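Local coordinates for phage-like element PBSX protein XepA (Bacillus subtilis subsp. subtilis str. 168, PDB 6I56), which is of unknown function, belongs to a phage-like element and does not seem to take part in host cell lysis, at residues L82-S87 with Y119-V124; R173-F178 with K274-S279; M211-F216 with A239-G244. One frame throughout, in Å; residues are numbered along the deposited sequence.

How the contacts relate
The chain folds into two all-beta lobes joined by a long extended linker. Contact 1 lies in the N-terminal lobe. It closes the loop between strands 80-87 and 118-125, the central pair of a four-stranded antiparallel sheet. After the linker, contact 2 closes the C-terminal lobe by pairing strand 175-179 with strand 271-278, which ends next to the C terminus. Contact 3 falls within that long loop and closes a shorter one, joining strand 211-219 to the short strand 241-242. Contacts 2 and 3 reach the same sheet, and their centres are about 21 Å apart. Contact 1 is remote, with its centre about 52 Å from that of contact 2.

Contact 1. Residues L82-S87 with Y119-V124; sequences LFIEES and YRFRYV
Glu85 OE1 accepts three hydrogen bonds from two arginines of the neighbouring strand. Arg120 comes side-on with NE and NH2, both directed at this one oxygen. The NH2 bond is 2.9 Å to Glu85 OE1 on its syn side, and the NE bond reaches the anti side. Arg122 also comes side-on but spreads over both oxygens. Its NE lies 2.9 Å from Glu85 OE1, and its NH2 makes a nearly straight bond to Glu85 OE2. Both bonds of Arg122 come from above the carboxylate plane, and the two flat groups are turned 41° apart. Thr95 OG1 also bonds Glu85 OE2. Two positive groups round one carboxylate probably favour its ionised form.

A bend in the Arg122 chain (chi3 59°) folds its guanidinium back over the Phe83 ring. The planes are only 13° apart and the centres 4.3 Å apart, an off-centre cation-pi stack. Val124 CG2 meets the edge of the same ring, 3.8 Å from Phe83 CE2.

Leu82, Ile84, Phe121 and Tyr123 form an apolar patch on the other face of the sheet. Ile84 and Phe121 lie side by side, with Ile84 CG1 3.6 Å from Phe121 CE1. Leu82 CD1 packs on Phe121 CB, and Leu82 CB touches the Tyr123 ring. This patch faces strands 69-76 and 133-140 of the second sheet.

Backbone bonds link Phe83 with Arg122 and Glu85 with Arg120 in both directions. The contact is an antiparallel central strand pair in a beta sandwich, with a salt-bridge network on its outer face.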
ATOM      1  N   LEU B  82      27.622 -19.466 -11.062  1.00 53.67           N
ATOM      2  CA  LEU B  82      27.957 -18.051 -11.317  1.00 51.44           C
ATOM      3  C   LEU B  82      27.992 -17.335  -9.964  1.00 51.21           C
ATOM      4  O   LEU B  82      26.999 -17.406  -9.213  1.00 53.19           O
ATOM      5  CB  LEU B  82      26.931 -17.431 -12.264  1.00 49.11           C
ATOM      6  CG  LEU B  82      27.118 -15.935 -12.489  1.00 46.22           C
ATOM      7  CD1 LEU B  82      28.521 -15.608 -13.002  1.00 45.85           C
ATOM      8  CD2 LEU B  82      26.057 -15.383 -13.404  1.00 45.26           C
ATOM      9  N   PHE B  83      29.118 -16.700  -9.678  1.00 51.19           N
ATOM     10  CA  PHE B  83      29.364 -15.894  -8.461  1.00 49.13           C
ATOM     11  C   PHE B  83      29.481 -14.425  -8.863  1.00 47.51           C
ATOM     12  O   PHE B  83      30.229 -14.092  -9.811  1.00 46.63           O
ATOM     13  CB  PHE B  83      30.656 -16.345  -7.777  1.00 51.19           C
ATOM     14  CG  PHE B  83      30.679 -17.766  -7.290  1.00 52.95           C
ATOM     15  CD1 PHE B  83      30.111 -18.106  -6.067  1.00 52.24           C
ATOM     16  CD2 PHE B  83      31.293 -18.758  -8.046  1.00 53.97           C
ATOM     17  CE1 PHE B  83      30.191 -19.409  -5.595  1.00 55.10           C
ATOM     18  CE2 PHE B  83      31.326 -20.069  -7.588  1.00 54.78           C
ATOM     19  CZ  PHE B  83      30.782 -20.392  -6.360  1.00 54.65           C
ATOM     20  N   ILE B  84      28.770 -13.567  -8.137  1.00 47.36           N
ATOM     21  CA  ILE B  84      28.961 -12.097  -8.194  1.00 46.55           C
ATOM     22  C   ILE B  84      29.754 -11.737  -6.946  1.00 45.39           C
ATOM     23  O   ILE B  84      29.281 -12.049  -5.829  1.00 43.77           O
ATOM     24  CB  ILE B  84      27.620 -11.339  -8.268  1.00 44.35           C
ATOM     25  CG1 ILE B  84      26.833 -11.789  -9.508  1.00 46.95           C
ATOM     26  CG2 ILE B  84      27.868  -9.841  -8.229  1.00 41.46           C
ATOM     27  CD1 ILE B  84      25.547 -11.014  -9.773  1.00 47.09           C
ATOM     28  N   GLU B  85      30.919 -11.121  -7.135  1.00 45.14           N
ATOM     29  CA  GLU B  85      31.829 -10.873  -6.003  1.00 44.19           C
ATOM     30  C   GLU B  85      32.244  -9.407  -5.962  1.00 43.53           C
ATOM     31  O   GLU B  85      32.167  -8.703  -6.984  1.00 40.56           O
ATOM     32  CB  GLU B  85      32.999 -11.818  -6.164  1.00 46.96           C
ATOM     33  CG  GLU B  85      32.566 -13.245  -6.433  1.00 46.43           C
ATOM     34  CD  GLU B  85      33.653 -14.269  -6.168  1.00 48.02           C
ATOM     35  OE1 GLU B  85      34.657 -14.228  -6.905  1.00 48.02           O
ATOM     36  OE2 GLU B  85      33.486 -15.079  -5.242  1.00 49.60           O
ATOM     37  N   GLU B  86      32.696  -8.992  -4.787  1.00 44.64           N
ATOM     38  CA  GLU B  86      33.060  -7.589  -4.482  1.00 44.76           C
ATOM     39  C   GLU B  86      34.374  -7.556  -3.711  1.00 43.81           C
ATOM     40  O   GLU B  86      34.663  -8.520  -2.973  1.00 44.30           O
ATOM     41  CB  GLU B  86      31.929  -6.927  -3.701  1.00 44.45           C
ATOM     42  CG  GLU B  86      30.689  -6.771  -4.538  1.00 43.89           C
ATOM     43  CD  GLU B  86      29.631  -6.015  -3.786  1.00 45.57           C
ATOM     44  OE1 GLU B  86      28.662  -6.701  -3.522  1.00 45.58           O
ATOM     45  OE2 GLU B  86      29.857  -4.806  -3.433  1.00 45.60           O
ATOM     46  N   SER B  87      35.126  -6.478  -3.882  1.00 43.04           N
ATOM     47  CA  SER B  87      36.436  -6.282  -3.213  1.00 45.16           C
ATOM     48  C   SER B  87      36.652  -4.788  -2.994  1.00 46.04           C
ATOM     49  O   SER B  87      36.338  -4.020  -3.905  1.00 48.23           O
ATOM     50  CB  SER B  87      37.547  -6.907  -4.016  1.00 43.16           C
ATOM     51  OG  SER B  87      38.790  -6.659  -3.389  1.00 43.73           O
ATOM     52  N   TYR B 119      33.886  -4.921  -8.443  1.00 40.26           N
ATOM     53  CA  TYR B 119      32.973  -6.062  -8.665  1.00 41.76           C
ATOM     54  C   TYR B 119      33.599  -6.979  -9.727  1.00 42.71           C
ATOM     55  O   TYR B 119      34.431  -6.554 -10.576  1.00 41.50           O
ATOM     56  CB  TYR B 119      31.559  -5.589  -9.055  1.00 42.22           C
ATOM     57  CG  TYR B 119      31.466  -4.779 -10.323  1.00 40.70           C
ATOM     58  CD1 TYR B 119      31.672  -3.414 -10.323  1.00 40.97           C
ATOM     59  CD2 TYR B 119      31.170  -5.374 -11.530  1.00 42.45           C
ATOM     60  CE1 TYR B 119      31.619  -2.658 -11.483  1.00 39.56           C
ATOM     61  CE2 TYR B 119      31.061  -4.629 -12.696  1.00 42.45           C
ATOM     62  CZ  TYR B 119      31.285  -3.264 -12.677  1.00 40.26           C
ATOM     63  OH  TYR B 119      31.243  -2.557 -13.844  1.00 37.97           O
ATOM     64  N   ARG B 120      33.187  -8.240  -9.693  1.00 44.10           N
ATOM     65  CA  ARG B 120      33.519  -9.192 -10.772  1.00 43.68           C
ATOM     66  C   ARG B 120      32.495 -10.321 -10.825  1.00 42.68           C
ATOM     67  O   ARG B 120      31.815 -10.588  -9.818  1.00 41.09           O
ATOM     68  CB  ARG B 120      34.933  -9.745 -10.569  1.00 45.31           C
ATOM     69  CG  ARG B 120      35.022 -10.860  -9.535  1.00 46.65           C
ATOM     70  CD  ARG B 120      36.427 -11.423  -9.450  1.00 47.75           C
ATOM     71  NE  ARG B 120      36.473 -12.448  -8.419  1.00 48.44           N
ATOM     72  CZ  ARG B 120      37.577 -13.074  -8.018  1.00 49.10           C
ATOM     73  NH1 ARG B 120      38.747 -12.770  -8.571  1.00 49.49           N
ATOM     74  NH2 ARG B 120      37.497 -13.993  -7.079  1.00 48.88           N
ATOM     75  N   PHE B 121      32.446 -10.979 -11.975  1.00 42.42           N
ATOM     76  CA  PHE B 121      31.825 -12.309 -12.102  1.00 45.39           C
ATOM     77  C   PHE B 121      32.942 -13.352 -12.069  1.00 47.86           C
ATOM     78  O   PHE B 121      34.043 -13.105 -12.647  1.00 51.78           O
ATOM     79  CB  PHE B 121      31.023 -12.429 -13.394  1.00 45.56           C
ATOM     80  CG  PHE B 121      29.723 -11.669 -13.435  1.00 46.23           C
ATOM     81  CD1 PHE B 121      29.314 -10.846 -12.393  1.00 45.67           C
ATOM     82  CD2 PHE B 121      28.931 -11.734 -14.564  1.00 46.08           C
ATOM     83  CE1 PHE B 121      28.141 -10.121 -12.476  1.00 45.03           C
ATOM     84  CE2 PHE B 121      27.753 -11.016 -14.635  1.00 46.89           C
ATOM     85  CZ  PHE B 121      27.354 -10.218 -13.590  1.00 45.72           C
ATOM     86  N   ARG B 122      32.672 -14.465 -11.392  1.00 46.61           N
ATOM     87  CA  ARG B 122      33.499 -15.682 -11.418  1.00 48.37           C
ATOM     88  C   ARG B 122      32.559 -16.846 -11.719  1.00 50.15           C
ATOM     89  O   ARG B 122      31.544 -16.956 -11.050  1.00 52.08           O
ATOM     90  CB  ARG B 122      34.264 -15.839 -10.095  1.00 48.83           C
ATOM     91  CG  ARG B 122      35.212 -17.027 -10.043  1.00 48.69           C
ATOM     92  CD  ARG B 122      36.146 -16.965  -8.839  1.00 49.71           C
ATOM     93  NE  ARG B 122      35.351 -16.942  -7.635  1.00 49.38           N
ATOM     94  CZ  ARG B 122      34.922 -18.009  -6.985  1.00 50.41           C
ATOM     95  NH1 ARG B 122      35.248 -19.224  -7.386  1.00 52.95           N
ATOM     96  NH2 ARG B 122      34.133 -17.860  -5.932  1.00 49.60           N
ATOM     97  N   TYR B 123      32.875 -17.650 -12.732  1.00 53.79           N
ATOM     98  CA  TYR B 123      32.053 -18.807 -13.135  1.00 52.60           C
ATOM     99  C   TYR B 123      32.890 -20.073 -12.953  1.00 56.54           C
ATOM    100  O   TYR B 123      33.974 -20.165 -13.550  1.00 57.34           O
ATOM    101  CB  TYR B 123      31.594 -18.696 -14.585  1.00 52.86           C
ATOM    102  CG  TYR B 123      30.576 -19.751 -14.951  1.00 54.66           C
ATOM    103  CD1 TYR B 123      30.966 -21.036 -15.308  1.00 54.50           C
ATOM    104  CD2 TYR B 123      29.214 -19.472 -14.882  1.00 52.35           C
ATOM    105  CE1 TYR B 123      30.027 -22.007 -15.615  1.00 55.94           C
ATOM    106  CE2 TYR B 123      28.265 -20.429 -15.183  1.00 53.13           C
ATOM    107  CZ  TYR B 123      28.677 -21.704 -15.552  1.00 54.57           C
ATOM    108  OH  TYR B 123      27.742 -22.649 -15.834  1.00 53.07           O
ATOM    109  N   VAL B 124      32.400 -21.035 -12.178  1.00 57.62           N
ATOM    110  CA  VAL B 124      33.120 -22.318 -12.001  1.00 60.08           C
ATOM    111  C   VAL B 124      32.292 -23.395 -12.687  1.00 60.64           C
ATOM    112  O   VAL B 124      31.151 -23.657 -12.239  1.00 57.84           O
ATOM    113  CB  VAL B 124      33.454 -22.644 -10.529  1.00 63.68           C
ATOM    114  CG1 VAL B 124      34.195 -21.478  -9.864  1.00 59.70           C
ATOM    115  CG2 VAL B 124      32.230 -23.047  -9.718  1.00 66.47           C
TER

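Contact 2. Residues R173-F178 with K274-S279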
ATOM      1  N   ARG B 173      -5.174  -7.321  19.072  1.00 54.46           N
ATOM      2  CA  ARG B 173      -5.009  -7.212  20.547  1.00 54.85           C
ATOM      3  C   ARG B 173      -3.647  -6.575  20.857  1.00 53.31           C
ATOM      4  O   ARG B 173      -2.655  -6.948  20.243  1.00 52.60           O
ATOM      5  CB  ARG B 173      -5.212  -8.553  21.258  1.00 58.65           C
ATOM      6  CG  ARG B 173      -4.940  -8.460  22.761  1.00 65.76           C
ATOM      7  CD  ARG B 173      -5.652  -9.453  23.709  1.00 69.03           C
ATOM      8  NE  ARG B 173      -7.111  -9.406  23.610  1.00 72.69           N
ATOM      9  CZ  ARG B 173      -7.868 -10.218  22.869  1.00 70.62           C
ATOM     10  NH1 ARG B 173      -7.341 -11.191  22.144  1.00 68.60           N
ATOM     11  NH2 ARG B 173      -9.177 -10.064  22.901  1.00 71.46           N
ATOM     12  N   LYS B 174      -3.598  -5.632  21.774  1.00 52.40           N
ATOM     13  CA  LYS B 174      -2.312  -5.133  22.323  1.00 54.43           C
ATOM     14  C   LYS B 174      -2.352  -5.332  23.837  1.00 50.04           C
ATOM     15  O   LYS B 174      -3.435  -5.315  24.420  1.00 44.79           O
ATOM     16  CB  LYS B 174      -2.022  -3.693  21.895  1.00 59.75           C
ATOM     17  CG  LYS B 174      -2.315  -2.604  22.906  1.00 63.08           C
ATOM     18  CD  LYS B 174      -2.021  -1.225  22.342  1.00 69.18           C
ATOM     19  CE  LYS B 174      -3.254  -0.371  22.048  1.00 75.09           C
ATOM     20  NZ  LYS B 174      -3.187   0.308  20.716  1.00 80.17           N
ATOM     21  N   THR B 175      -1.171  -5.495  24.416  1.00 50.76           N
ATOM     22  CA  THR B 175      -0.919  -5.797  25.836  1.00 53.07           C
ATOM     23  C   THR B 175       0.083  -4.782  26.349  1.00 52.64           C
ATOM     24  O   THR B 175       1.032  -4.560  25.655  1.00 52.14           O
ATOM     25  CB  THR B 175      -0.382  -7.223  25.955  1.00 57.43           C
ATOM     26  OG1 THR B 175      -1.501  -8.053  25.623  1.00 64.28           O
ATOM     27  CG2 THR B 175       0.138  -7.568  27.327  1.00 57.39           C
ATOM     28  N   PHE B 176      -0.104  -4.201  27.528  1.00 51.89           N
ATOM     29  CA  PHE B 176       1.017  -3.464  28.160  1.00 51.57           C
ATOM     30  C   PHE B 176       0.933  -3.606  29.662  1.00 47.89           C
ATOM     31  O   PHE B 176      -0.167  -3.683  30.217  1.00 49.05           O
ATOM     32  CB  PHE B 176       1.093  -2.010  27.691  1.00 54.38           C
ATOM     33  CG  PHE B 176      -0.102  -1.155  28.001  1.00 54.38           C
ATOM     34  CD1 PHE B 176      -1.209  -1.140  27.158  1.00 58.12           C
ATOM     35  CD2 PHE B 176      -0.081  -0.313  29.094  1.00 53.85           C
ATOM     36  CE1 PHE B 176      -2.308  -0.316  27.415  1.00 58.31           C
ATOM     37  CE2 PHE B 176      -1.186   0.485  29.370  1.00 60.48           C
ATOM     38  CZ  PHE B 176      -2.302   0.484  28.532  1.00 58.96           C
ATOM     39  N   ASP B 177       2.102  -3.656  30.282  1.00 46.34           N
ATOM     40  CA  ASP B 177       2.223  -3.789  31.753  1.00 45.53           C
ATOM     41  C   ASP B 177       2.322  -2.380  32.314  1.00 43.45           C
ATOM     42  O   ASP B 177       2.735  -1.469  31.606  1.00 43.20           O
ATOM     43  CB  ASP B 177       3.420  -4.665  32.116  1.00 49.06           C
ATOM     44  CG  ASP B 177       3.321  -6.086  31.574  1.00 48.74           C
ATOM     45  OD1 ASP B 177       2.214  -6.550  31.237  1.00 46.78           O
ATOM     46  OD2 ASP B 177       4.365  -6.704  31.496  1.00 51.95           O
ATOM     47  N   PHE B 178       1.876  -2.201  33.538  1.00 41.42           N
ATOM     48  CA  PHE B 178       1.847  -0.873  34.178  1.00 42.57           C
ATOM     49  C   PHE B 178       2.170  -1.063  35.647  1.00 42.07           C
ATOM     50  O   PHE B 178       1.669  -2.024  36.244  1.00 42.76           O
ATOM     51  CB  PHE B 178       0.482  -0.213  33.945  1.00 42.88           C
ATOM     52  CG  PHE B 178       0.453   1.217  34.378  1.00 43.32           C
ATOM     53  CD1 PHE B 178       1.046   2.202  33.593  1.00 44.11           C
ATOM     54  CD2 PHE B 178      -0.051   1.554  35.630  1.00 42.37           C
ATOM     55  CE1 PHE B 178       1.147   3.502  34.059  1.00 43.09           C
ATOM     56  CE2 PHE B 178       0.024   2.867  36.072  1.00 41.85           C
ATOM     57  CZ  PHE B 178       0.620   3.832  35.293  1.00 43.44           C
ATOM     58  N   LYS B 274       0.751  -3.961  40.388  1.00 39.02           N
ATOM     59  CA  LYS B 274       1.180  -3.962  38.977  1.00 40.32           C
ATOM     60  C   LYS B 274       0.161  -4.733  38.175  1.00 41.98           C
ATOM     61  O   LYS B 274      -0.543  -5.621  38.745  1.00 41.36           O
ATOM     62  CB  LYS B 274       2.545  -4.609  38.807  1.00 42.40           C
ATOM     63  CG  LYS B 274       3.677  -3.810  39.432  1.00 43.95           C
ATOM     64  CD  LYS B 274       5.019  -4.427  39.183  1.00 45.45           C
ATOM     65  CE  LYS B 274       6.088  -3.780  40.009  1.00 48.06           C
ATOM     66  NZ  LYS B 274       7.409  -4.265  39.614  1.00 49.85           N
ATOM     67  N   GLY B 275      -0.005  -4.341  36.915  1.00 42.01           N
ATOM     68  CA  GLY B 275      -1.039  -4.985  36.108  1.00 40.81           C
ATOM     69  C   GLY B 275      -0.685  -5.041  34.657  1.00 40.10           C
ATOM     70  O   GLY B 275       0.320  -4.447  34.243  1.00 43.83           O
ATOM     71  N   THR B 276      -1.563  -5.682  33.911  1.00 36.90           N
ATOM     72  CA  THR B 276      -1.478  -5.800  32.459  1.00 39.37           C
ATOM     73  C   THR B 276      -2.829  -5.343  31.908  1.00 39.88           C
ATOM     74  O   THR B 276      -3.865  -5.910  32.339  1.00 38.03           O
ATOM     75  CB  THR B 276      -1.122  -7.251  32.091  1.00 41.63           C
ATOM     76  OG1 THR B 276       0.129  -7.583  32.715  1.00 42.59           O
ATOM     77  CG2 THR B 276      -1.047  -7.461  30.596  1.00 43.06           C
ATOM     78  N   ALA B 277      -2.807  -4.366  30.997  1.00 40.27           N
ATOM     79  CA  ALA B 277      -3.987  -3.869  30.263  1.00 41.05           C
ATOM     80  C   ALA B 277      -4.006  -4.516  28.884  1.00 42.64           C
ATOM     81  O   ALA B 277      -2.950  -4.590  28.241  1.00 43.11           O
ATOM     82  CB  ALA B 277      -3.942  -2.369  30.146  1.00 41.76           C
ATOM     83  N   VAL B 278      -5.186  -4.915  28.437  1.00 43.98           N
ATOM     84  CA  VAL B 278      -5.391  -5.638  27.153  1.00 47.66           C
ATOM     85  C   VAL B 278      -6.533  -4.951  26.386  1.00 46.57           C
ATOM     86  O   VAL B 278      -7.506  -4.533  27.018  1.00 43.80           O
ATOM     87  CB  VAL B 278      -5.662  -7.095  27.562  1.00 50.53           C
ATOM     88  CG1 VAL B 278      -6.484  -7.835  26.540  1.00 56.24           C
ATOM     89  CG2 VAL B 278      -4.327  -7.809  27.828  1.00 53.63           C
ATOM     90  N   SER B 279      -6.363  -4.791  25.095  1.00 49.48           N
ATOM     91  CA  SER B 279      -7.317  -4.178  24.152  1.00 56.70           C
ATOM     92  C   SER B 279      -8.267  -5.242  23.562  1.00 58.27           C
ATOM     93  O   SER B 279      -8.799  -6.049  24.319  1.00 57.96           O
ATOM     94  CB  SER B 279      -6.522  -3.529  23.072  1.00 60.54           C
ATOM     95  OG  SER B 279      -6.162  -4.524  22.139  1.00 61.83           O
TER
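Strands 175-179 and 271-278 form an antiparallel pair that brings the start of the C-terminal lobe beside the end of the chain. Phe176 with Ala277 and Phe178 with Gly275 are the hydrogen-bonded pairs. Just before strand 175-179, Lys174 meets the last residue: Ser279 N bonds Lys174 O, and Lys174 N donates a hydrogen bond to Ser279 OG, 2.8 Å away. The side chain of the last residue thus replaces a backbone acceptor.

Thr276 and Asp177 stand side by side on one face. Thr276 OG1 donates to Asp177 OD1 at 2.8 Å, from 47° above the carboxylate plane. The methyls Thr175 CG2 and Thr276 CG2 are tightly packed at 3.5 Å. Farther along, Arg173 runs across Val278, with its CD 3.4 Å from Val278 CG1. The same methyl lies at the edge of the guanidinium. Arg173 NE is buried without a polar partner.

On the reverse face, a chi1 of 62° sets Phe176 CG between the backbone N and the carbonyl carbon. This lays the ring over Ala277. Ala277 CB is 3.9 Å from the Phe176 ring centroid and 21° off the normal, a CH-pi contact. Leu193 also packs on Phe176.

Several charged ends reach other chains. Asp177 OD2 pairs with Lys257 of a second subunit, and Lys174 NZ with Asp165 of a third and Glu171 of a fourth. Arg173 NH1 bonds Gly197 O of the second subunit. The chemistry implies that backbone bonds, with the Phe176-Ala277 and Asp177-Thr276 contacts, join the two strands, while charged groups beside them link this chain to its neighbours in the pentameric assembly.

Contact 3. Residues M211-F216 with A239-G244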
ATOM      1  N   MET B 211      -0.306  -5.500  56.687  1.00 50.80           N
ATOM      2  CA  MET B 211      -1.650  -4.915  56.507  1.00 51.31           C
ATOM      3  C   MET B 211      -1.535  -3.859  55.421  1.00 47.97           C
ATOM      4  O   MET B 211      -0.516  -3.166  55.331  1.00 48.13           O
ATOM      5  CB  MET B 211      -2.196  -4.246  57.776  1.00 55.93           C
ATOM      6  CG  MET B 211      -2.320  -5.163  59.019  1.00 59.54           C
ATOM      7  SD  MET B 211      -3.660  -6.433  58.978  1.00 61.78           S
ATOM      8  CE  MET B 211      -2.771  -7.898  59.521  1.00 62.39           C
ATOM      9  N   SER B 212      -2.579  -3.775  54.623  1.00 45.51           N
ATOM     10  CA  SER B 212      -2.690  -2.810  53.514  1.00 43.98           C
ATOM     11  C   SER B 212      -4.148  -2.769  53.071  1.00 42.97           C
ATOM     12  O   SER B 212      -4.889  -3.753  53.300  1.00 42.34           O
ATOM     13  CB  SER B 212      -1.749  -3.156  52.376  1.00 44.28           C
ATOM     14  OG  SER B 212      -2.050  -4.431  51.794  1.00 41.54           O
ATOM     15  N   GLU B 213      -4.555  -1.615  52.554  1.00 41.94           N
ATOM     16  CA  GLU B 213      -5.843  -1.455  51.863  1.00 42.20           C
ATOM     17  C   GLU B 213      -5.532  -0.818  50.518  1.00 40.88           C
ATOM     18  O   GLU B 213      -4.909   0.254  50.511  1.00 41.15           O
ATOM     19  CB  GLU B 213      -6.845  -0.627  52.669  1.00 43.44           C
ATOM     20  CG  GLU B 213      -8.155  -0.529  51.949  1.00 45.30           C
ATOM     21  CD  GLU B 213      -9.271   0.206  52.654  1.00 50.24           C
ATOM     22  OE1 GLU B 213      -9.007   0.782  53.670  1.00 50.63           O
ATOM     23  OE2 GLU B 213     -10.378   0.246  52.117  1.00 56.55           O
ATOM     24  N   VAL B 214      -5.956  -1.475  49.451  1.00 39.78           N
ATOM     25  CA  VAL B 214      -5.951  -0.922  48.070  1.00 41.45           C
ATOM     26  C   VAL B 214      -7.389  -0.615  47.642  1.00 40.33           C
ATOM     27  O   VAL B 214      -8.245  -1.511  47.729  1.00 40.06           O
ATOM     28  CB  VAL B 214      -5.253  -1.881  47.098  1.00 39.53           C
ATOM     29  CG1 VAL B 214      -5.263  -1.316  45.686  1.00 39.67           C
ATOM     30  CG2 VAL B 214      -3.816  -2.131  47.559  1.00 40.94           C
ATOM     31  N   LYS B 215      -7.631   0.613  47.213  1.00 40.22           N
ATOM     32  CA  LYS B 215      -8.951   1.086  46.737  1.00 41.44           C
ATOM     33  C   LYS B 215      -8.901   1.188  45.207  1.00 39.76           C
ATOM     34  O   LYS B 215      -7.926   1.763  44.705  1.00 38.99           O
ATOM     35  CB  LYS B 215      -9.336   2.390  47.442  1.00 47.58           C
ATOM     36  CG  LYS B 215     -10.836   2.648  47.396  1.00 55.36           C
ATOM     37  CD  LYS B 215     -11.406   3.469  48.515  1.00 59.93           C
ATOM     38  CE  LYS B 215     -12.727   4.103  48.119  1.00 62.20           C
ATOM     39  NZ  LYS B 215     -13.693   3.139  47.543  1.00 62.60           N
ATOM     40  N   PHE B 216      -9.913   0.651  44.515  1.00 35.93           N
ATOM     41  CA  PHE B 216      -9.945   0.588  43.040  1.00 36.13           C
ATOM     42  C   PHE B 216     -10.698   1.812  42.490  1.00 36.82           C
ATOM     43  O   PHE B 216     -11.862   1.996  42.843  1.00 40.68           O
ATOM     44  CB  PHE B 216     -10.593  -0.719  42.582  1.00 36.04           C
ATOM     45  CG  PHE B 216     -10.116  -1.987  43.250  1.00 35.94           C
ATOM     46  CD1 PHE B 216      -8.807  -2.121  43.680  1.00 40.31           C
ATOM     47  CD2 PHE B 216     -10.983  -3.050  43.451  1.00 36.61           C
ATOM     48  CE1 PHE B 216      -8.373  -3.319  44.234  1.00 40.87           C
ATOM     49  CE2 PHE B 216     -10.556  -4.234  44.036  1.00 37.93           C
ATOM     50  CZ  PHE B 216      -9.247  -4.380  44.402  1.00 37.19           C
ATOM     51  N   ALA B 239     -15.460  -6.753  44.368  1.00 37.40           N
ATOM     52  CA  ALA B 239     -15.283  -5.685  45.378  1.00 38.52           C
ATOM     53  C   ALA B 239     -14.645  -4.462  44.744  1.00 36.81           C
ATOM     54  O   ALA B 239     -13.982  -4.609  43.694  1.00 40.66           O
ATOM     55  CB  ALA B 239     -14.427  -6.187  46.535  1.00 39.29           C
ATOM     56  N   SER B 240     -14.750  -3.322  45.409  1.00 36.34           N
ATOM     57  CA  SER B 240     -14.173  -2.032  44.950  1.00 36.34           C
ATOM     58  C   SER B 240     -12.925  -1.706  45.786  1.00 36.52           C
ATOM     59  O   SER B 240     -12.313  -0.636  45.583  1.00 38.08           O
ATOM     60  CB  SER B 240     -15.194  -0.934  45.050  1.00 37.36           C
ATOM     61  OG  SER B 240     -15.612  -0.859  46.387  1.00 40.28           O
ATOM     62  N   SER B 241     -12.515  -2.615  46.664  1.00 35.84           N
ATOM     63  CA  SER B 241     -11.224  -2.474  47.377  1.00 36.66           C
ATOM     64  C   SER B 241     -10.848  -3.827  47.973  1.00 36.72           C
ATOM     65  O   SER B 241     -11.712  -4.745  47.919  1.00 36.61           O
ATOM     66  CB  SER B 241     -11.362  -1.394  48.442  1.00 38.14           C
ATOM     67  OG  SER B 241     -12.200  -1.841  49.458  1.00 39.50           O
ATOM     68  N   THR B 242      -9.617  -3.949  48.483  1.00 37.08           N
ATOM     69  CA  THR B 242      -9.112  -5.174  49.148  1.00 36.59           C
ATOM     70  C   THR B 242      -8.159  -4.833  50.312  1.00 38.81           C
ATOM     71  O   THR B 242      -7.367  -3.898  50.201  1.00 40.82           O
ATOM     72  CB  THR B 242      -8.437  -6.110  48.156  1.00 35.25           C
ATOM     73  OG1 THR B 242      -8.095  -7.323  48.831  1.00 36.08           O
ATOM     74  CG2 THR B 242      -7.188  -5.504  47.555  1.00 36.22           C
ATOM     75  N   LEU B 243      -8.234  -5.638  51.370  1.00 39.44           N
ATOM     76  CA  LEU B 243      -7.332  -5.656  52.533  1.00 40.27           C
ATOM     77  C   LEU B 243      -6.288  -6.762  52.328  1.00 40.58           C
ATOM     78  O   LEU B 243      -5.401  -6.951  53.219  1.00 38.82           O
ATOM     79  CB  LEU B 243      -8.166  -5.889  53.788  1.00 42.35           C
ATOM     80  CG  LEU B 243      -9.190  -4.785  54.112  1.00 44.53           C
ATOM     81  CD1 LEU B 243      -9.949  -5.112  55.373  1.00 46.89           C
ATOM     82  CD2 LEU B 243      -8.533  -3.418  54.294  1.00 46.49           C
ATOM     83  N   GLY B 244      -6.363  -7.488  51.201  1.00 39.98           N
ATOM     84  CA  GLY B 244      -5.576  -8.711  50.998  1.00 37.02           C
ATOM     85  C   GLY B 244      -4.390  -8.481  50.090  1.00 37.45           C
ATOM     86  O   GLY B 244      -4.181  -7.331  49.578  1.00 39.37           O
TER
HETATM   87  O   HOH W   1      -4.305  -4.686  50.379  1.00 45.36           O
HETATM   88  O   HOH W   2      -4.822  -5.606  55.447  1.00 45.76           O
HETATM   89  O   HOH W   3     -11.159  -2.717  51.745  1.00 39.12           O
HETATM   90  O   HOH W   4     -13.246   1.957  45.129  1.00 44.03           O
HETATM   91  O   HOH W   5     -14.053   0.858  49.511  1.00 57.10           O
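Phe216 and Thr242 have the most surface buried here, followed by Leu243. The Phe216 ring lies against the backbone of 239-242. Ser241 CA sits over the ring centre, 3.9 Å from its centroid, in a CH-pi contact. Ala239 O meets the ring edge in plane, 3.4 Å from Phe216 CD2. On the backbone, Phe216 N bonds Ser240 O.

Thr242 is paired with Val214 by two backbone bonds, each 2.9 Å between N and O: Val214 N to Thr242 O and Thr242 N to Val214 O. Its methyl CG2 reaches Phe216 CZ at 3.9 Å and also approaches Val214 CB. With chi1 at -174°, Thr242 OG1 points away from its own N and accepts from Gly244 N. It also bonds Glu247.

Leu243 crosses Glu213, and its CD2 lies 3.6 Å from Glu213 CB. Waters add bridges along the pairing. One links Ser212 OG with Thr242 O and Gly244 O, and another joins Ser212 N to Leu243 O. A third bridges Glu213 OE2 and Ser241 OG.

The arrangement is a short antiparallel pairing of strand 241-242 with strand 211-219, in the curled or branched sheet of the C-terminal lobe. It ends in an ST turn at Thr242, where the chain leads on toward strand 247-252.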